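Local coordinates for heme-binding protein HutZ (Vibrio cholerae, PDB 3TGV) that binds heme and probably degrades it to biliverdin with release of the iron, as a member of the HugZ/HutZ heme oxygenase family, at residues R11-L19 against S31-Y42. The protein carries 1 engineered substitution. Numbering follows the deposited sequence.
Sequences RQERKTLQL and SYAPFVQNQEGY
Leu-17 lays its CD2 methyl over the centre of the Phe-35 ring, 3.7 Å from the centroid and 13° off the ring normal, a CH-pi contact in which the two side chains cross at about a right angle. Phe-35 CG sits between its own backbone N and carbonyl carbon (chi1 75°), a rotamer that sets the ring against Leu-17 and the Arg-14 to Lys-15 backbone, where Phe-35 CE1 comes 3.4 Å from Arg-14 O, obliquely to the ring. Met-66 of strand 61-67 packs on both Leu-17 and Phe-35, and Arg-108 of helix 96-109 makes a cation-pi contact with the ring. Beneath these side chains runs an antiparallel ladder. Leu-17 and Ala-33 form one hydrogen-bonded pair, with Leu-17 N to Ala-33 O at 2.9 Å, and Leu-19 and Ser-31 form the next. Just before strand 16-19 begins, Lys-15 O accepts from Phe-35 N at 3.1 Å. Leu-17, Leu-19, Ser-31 and Ala-33 share one sheet face, Leu-19 CD1 reaching Ala-33 CB at 4.1 Å. On the reverse face the Gln-18 amide and Tyr-32 ring lie in nearly parallel planes, 7° apart, with NE2 beside Tyr-32 CB; the Tyr-32 hydroxyl bonds to the second subunit, whose Arg-79 also meets the ring. At the helix end, Arg-11 spans to the turn-linked strands: NH2 donates to Tyr-42 OH at 3.1 Å, close to the guanidinium plane, while Gln-37 NE2 is modelled over one guanidinium face, a doubtful donor-against-donor placement. A water bonds to Ser-31 OG, itself bonded to His-52. Thr-16 OG1 is buried without a modelled partner. The chemistry thus divides: main-chain bonds set the hairpin register, CH-pi and aliphatic contacts join the strands on the Leu-17 face, and arginine-to-tyrosine bonding ties the N-terminal helix to strand 41-47.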
loop_
_atom_site.group_PDB
_atom_site.type_symbol
_atom_site.label_atom_id
_atom_site.label_comp_id
_atom_site.label_asym_id
_atom_site.label_seq_id
_atom_site.Cartn_x
_atom_site.Cartn_y
_atom_site.Cartn_z
ATOM N N ARG A 11 9.739 13.250 -2.076
ATOM C CA ARG A 11 10.525 12.231 -1.384
ATOM C C ARG A 11 10.888 12.708 0.011
ATOM O O ARG A 11 10.983 11.910 0.935
ATOM C CB ARG A 11 11.817 11.905 -2.129
ATOM C CG ARG A 11 11.653 11.123 -3.424
ATOM C CD ARG A 11 12.967 11.155 -4.224
ATOM N NE ARG A 11 13.798 10.006 -3.910
ATOM C CZ ARG A 11 15.111 9.938 -4.088
ATOM N NH1 ARG A 11 15.788 10.969 -4.563
ATOM N NH2 ARG A 11 15.756 8.828 -3.749
ATOM N N GLN A 12 11.104 14.013 0.154
ATOM C CA GLN A 12 11.473 14.593 1.447
ATOM C C GLN A 12 10.289 14.700 2.405
ATOM O O GLN A 12 10.442 14.543 3.617
ATOM C CB GLN A 12 12.121 15.970 1.247
ATOM C CG GLN A 12 13.578 15.894 0.833
ATOM C CD GLN A 12 14.175 17.252 0.490
ATOM O OE1 GLN A 12 13.462 18.251 0.370
ATOM N NE2 GLN A 12 15.495 17.289 0.328
ATOM N N GLU A 13 9.107 14.972 1.864
ATOM C CA GLU A 13 7.922 15.148 2.694
ATOM C C GLU A 13 7.327 13.811 3.132
ATOM O O GLU A 13 6.927 13.653 4.284
ATOM C CB GLU A 13 6.865 15.980 1.955
ATOM C CG GLU A 13 5.611 16.297 2.780
ATOM C CD GLU A 13 4.573 15.176 2.762
ATOM O OE1 GLU A 13 4.377 14.567 1.680
ATOM O OE2 GLU A 13 3.953 14.914 3.828
ATOM N N ARG A 14 7.254 12.851 2.214
ATOM C CA ARG A 14 6.637 11.571 2.539
ATOM C C ARG A 14 7.510 10.813 3.531
ATOM O O ARG A 14 8.721 10.732 3.366
ATOM C CB ARG A 14 6.402 10.751 1.273
ATOM C CG ARG A 14 5.479 11.425 0.263
ATOM C CD ARG A 14 4.015 11.145 0.560
ATOM N NE ARG A 14 3.463 12.056 1.551
ATOM C CZ ARG A 14 2.387 11.805 2.288
ATOM N NH1 ARG A 14 1.743 10.646 2.175
ATOM N NH2 ARG A 14 1.966 12.708 3.163
ATOM N N LYS A 15 6.889 10.269 4.574
ATOM C CA LYS A 15 7.633 9.617 5.636
ATOM C C LYS A 15 7.459 8.099 5.626
ATOM O O LYS A 15 8.161 7.387 6.343
ATOM C CB LYS A 15 7.202 10.187 6.992
ATOM C CG LYS A 15 7.315 11.712 7.057
ATOM C CD LYS A 15 8.547 12.150 7.836
ATOM C CE LYS A 15 9.036 13.521 7.396
ATOM N NZ LYS A 15 7.975 14.561 7.484
ATOM N N THR A 16 6.529 7.605 4.820
ATOM C CA THR A 16 6.197 6.183 4.828
ATOM C C THR A 16 6.228 5.549 3.434
ATOM O O THR A 16 5.909 6.190 2.424
ATOM C CB THR A 16 4.796 5.942 5.443
ATOM O OG1 THR A 16 4.718 6.572 6.734
ATOM C CG2 THR A 16 4.551 4.467 5.620
ATOM N N LEU A 17 6.626 4.283 3.402
ATOM C CA LEU A 17 6.520 3.450 2.217
ATOM C C LEU A 17 5.377 2.465 2.387
ATOM O O LEU A 17 5.174 1.901 3.481
ATOM C CB LEU A 17 7.813 2.651 2.014
ATOM C CG LEU A 17 9.131 3.414 1.896
ATOM C CD1 LEU A 17 10.312 2.449 1.673
ATOM C CD2 LEU A 17 9.024 4.447 0.771
ATOM N N GLN A 18 4.634 2.244 1.313
ATOM C CA GLN A 18 3.737 1.102 1.267
ATOM C C GLN A 18 4.468 -0.038 0.577
ATOM O O GLN A 18 5.127 0.165 -0.459
ATOM C CB GLN A 18 2.434 1.428 0.532
ATOM C CG GLN A 18 1.954 2.866 0.695
ATOM C CD GLN A 18 1.765 3.282 2.129
ATOM O OE1 GLN A 18 2.279 4.315 2.571
ATOM N NE2 GLN A 18 1.003 2.490 2.869
ATOM N N LEU A 19 4.335 -1.238 1.134
ATOM C CA LEU A 19 5.109 -2.391 0.688
ATOM C C LEU A 19 4.234 -3.576 0.300
ATOM O O LEU A 19 3.273 -3.904 0.994
ATOM C CB LEU A 19 6.071 -2.838 1.790
ATOM C CG LEU A 19 6.843 -1.741 2.513
ATOM C CD1 LEU A 19 7.521 -2.284 3.773
ATOM C CD2 LEU A 19 7.850 -1.088 1.564
ATOM N N SER A 31 1.546 -3.836 3.447
ATOM C CA SER A 31 1.838 -3.273 4.755
ATOM C C SER A 31 2.433 -1.910 4.502
ATOM O O SER A 31 2.530 -1.483 3.346
ATOM C CB SER A 31 2.869 -4.140 5.477
ATOM O OG SER A 31 4.059 -4.217 4.706
ATOM N N TYR A 32 2.835 -1.221 5.567
ATOM C CA TYR A 32 3.578 0.033 5.416
ATOM C C TYR A 32 4.737 0.083 6.421
ATOM O O TYR A 32 4.776 -0.686 7.381
ATOM C CB TYR A 32 2.665 1.237 5.637
ATOM C CG TYR A 32 2.493 1.535 7.105
ATOM C CD1 TYR A 32 1.673 0.747 7.900
ATOM C CD2 TYR A 32 3.177 2.584 7.702
ATOM C CE1 TYR A 32 1.538 0.999 9.272
ATOM C CE2 TYR A 32 3.045 2.848 9.059
ATOM C CZ TYR A 32 2.223 2.060 9.833
ATOM O OH TYR A 32 2.096 2.341 11.174
ATOM N N ALA A 33 5.671 0.997 6.197
ATOM C CA ALA A 33 6.748 1.235 7.147
ATOM C C ALA A 33 7.304 2.640 6.959
ATOM O O ALA A 33 7.557 3.062 5.830
ATOM C CB ALA A 33 7.853 0.213 6.951
ATOM N N PRO A 34 7.483 3.377 8.064
ATOM C CA PRO A 34 8.257 4.620 7.967
ATOM C C PRO A 34 9.637 4.273 7.395
ATOM O O PRO A 34 10.093 3.138 7.561
ATOM C CB PRO A 34 8.361 5.086 9.429
ATOM C CG PRO A 34 7.136 4.509 10.086
ATOM C CD PRO A 34 6.875 3.187 9.394
ATOM N N PHE A 35 10.281 5.206 6.707
ATOM C CA PHE A 35 11.552 4.904 6.056
ATOM C C PHE A 35 12.495 6.091 6.127
ATOM O O PHE A 35 12.075 7.209 6.402
ATOM C CB PHE A 35 11.326 4.567 4.573
ATOM C CG PHE A 35 11.022 5.776 3.717
ATOM C CD1 PHE A 35 9.770 6.379 3.761
ATOM C CD2 PHE A 35 11.990 6.315 2.870
ATOM C CE1 PHE A 35 9.483 7.486 2.968
ATOM C CE2 PHE A 35 11.721 7.431 2.087
ATOM C CZ PHE A 35 10.474 8.013 2.122
ATOM N N VAL A 36 13.771 5.828 5.877
ATOM C CA VAL A 36 14.710 6.870 5.481
ATOM C C VAL A 36 15.388 6.396 4.209
ATOM O O VAL A 36 15.399 5.199 3.916
ATOM C CB VAL A 36 15.788 7.130 6.558
ATOM C CG1 VAL A 36 15.148 7.579 7.856
ATOM C CG2 VAL A 36 16.633 5.888 6.776
ATOM N N GLN A 37 15.947 7.323 3.441
ATOM C CA GLN A 37 16.691 6.929 2.249
ATOM C C GLN A 37 18.017 7.663 2.164
ATOM O O GLN A 37 18.155 8.787 2.651
ATOM C CB GLN A 37 15.878 7.117 0.966
ATOM C CG GLN A 37 15.634 8.559 0.561
ATOM C CD GLN A 37 16.464 8.998 -0.645
ATOM O OE1 GLN A 37 17.458 8.358 -1.016
ATOM N NE2 GLN A 37 16.051 10.102 -1.264
ATOM N N ASN A 38 18.999 6.984 1.587
ATOM C CA ASN A 38 20.326 7.545 1.405
ATOM C C ASN A 38 21.031 6.854 0.255
ATOM O O ASN A 38 20.394 6.154 -0.541
ATOM C CB ASN A 38 21.154 7.480 2.695
ATOM C CG ASN A 38 21.224 6.078 3.287
ATOM O OD1 ASN A 38 21.483 5.099 2.585
ATOM N ND2 ASN A 38 20.981 5.981 4.587
ATOM N N GLN A 39 22.342 7.050 0.170
ATOM C CA GLN A 39 23.109 6.604 -0.986
ATOM C C GLN A 39 23.122 5.086 -1.097
ATOM O O GLN A 39 23.398 4.535 -2.171
ATOM C CB GLN A 39 24.541 7.129 -0.885
ATOM C CG GLN A 39 25.100 7.667 -2.193
ATOM C CD GLN A 39 26.408 8.420 -1.992
ATOM O OE1 GLN A 39 27.199 8.090 -1.098
ATOM N NE2 GLN A 39 26.633 9.449 -2.813
ATOM N N GLU A 40 22.811 4.428 0.018
ATOM C CA GLU A 40 22.873 2.974 0.127
ATOM C C GLU A 40 21.533 2.296 -0.164
ATOM O O GLU A 40 21.474 1.078 -0.326
ATOM C CB GLU A 40 23.327 2.582 1.538
ATOM C CG GLU A 40 24.443 3.442 2.101
ATOM C CD GLU A 40 25.804 3.050 1.556
ATOM O OE1 GLU A 40 26.416 2.103 2.100
ATOM O OE2 GLU A 40 26.259 3.686 0.580
ATOM N N GLY A 41 20.458 3.082 -0.203
ATOM C CA GLY A 41 19.136 2.566 -0.519
ATOM C C GLY A 41 18.057 3.101 0.405
ATOM O O GLY A 41 18.261 4.090 1.110
ATOM N N TYR A 42 16.901 2.447 0.400
ATOM C CA TYR A 42 15.833 2.794 1.328
ATOM C C TYR A 42 15.876 1.852 2.530
ATOM O O TYR A 42 16.194 0.674 2.390
ATOM C CB TYR A 42 14.473 2.715 0.641
ATOM C CG TYR A 42 14.251 3.747 -0.452
ATOM C CD1 TYR A 42 13.438 4.853 -0.234
ATOM C CD2 TYR A 42 14.851 3.614 -1.691
ATOM C CE1 TYR A 42 13.220 5.798 -1.224
ATOM C CE2 TYR A 42 14.644 4.562 -2.694
ATOM C CZ TYR A 42 13.829 5.650 -2.450
ATOM O OH TYR A 42 13.615 6.591 -3.440
HETATM O O HOH W 1 3.858 -6.305 3.075
#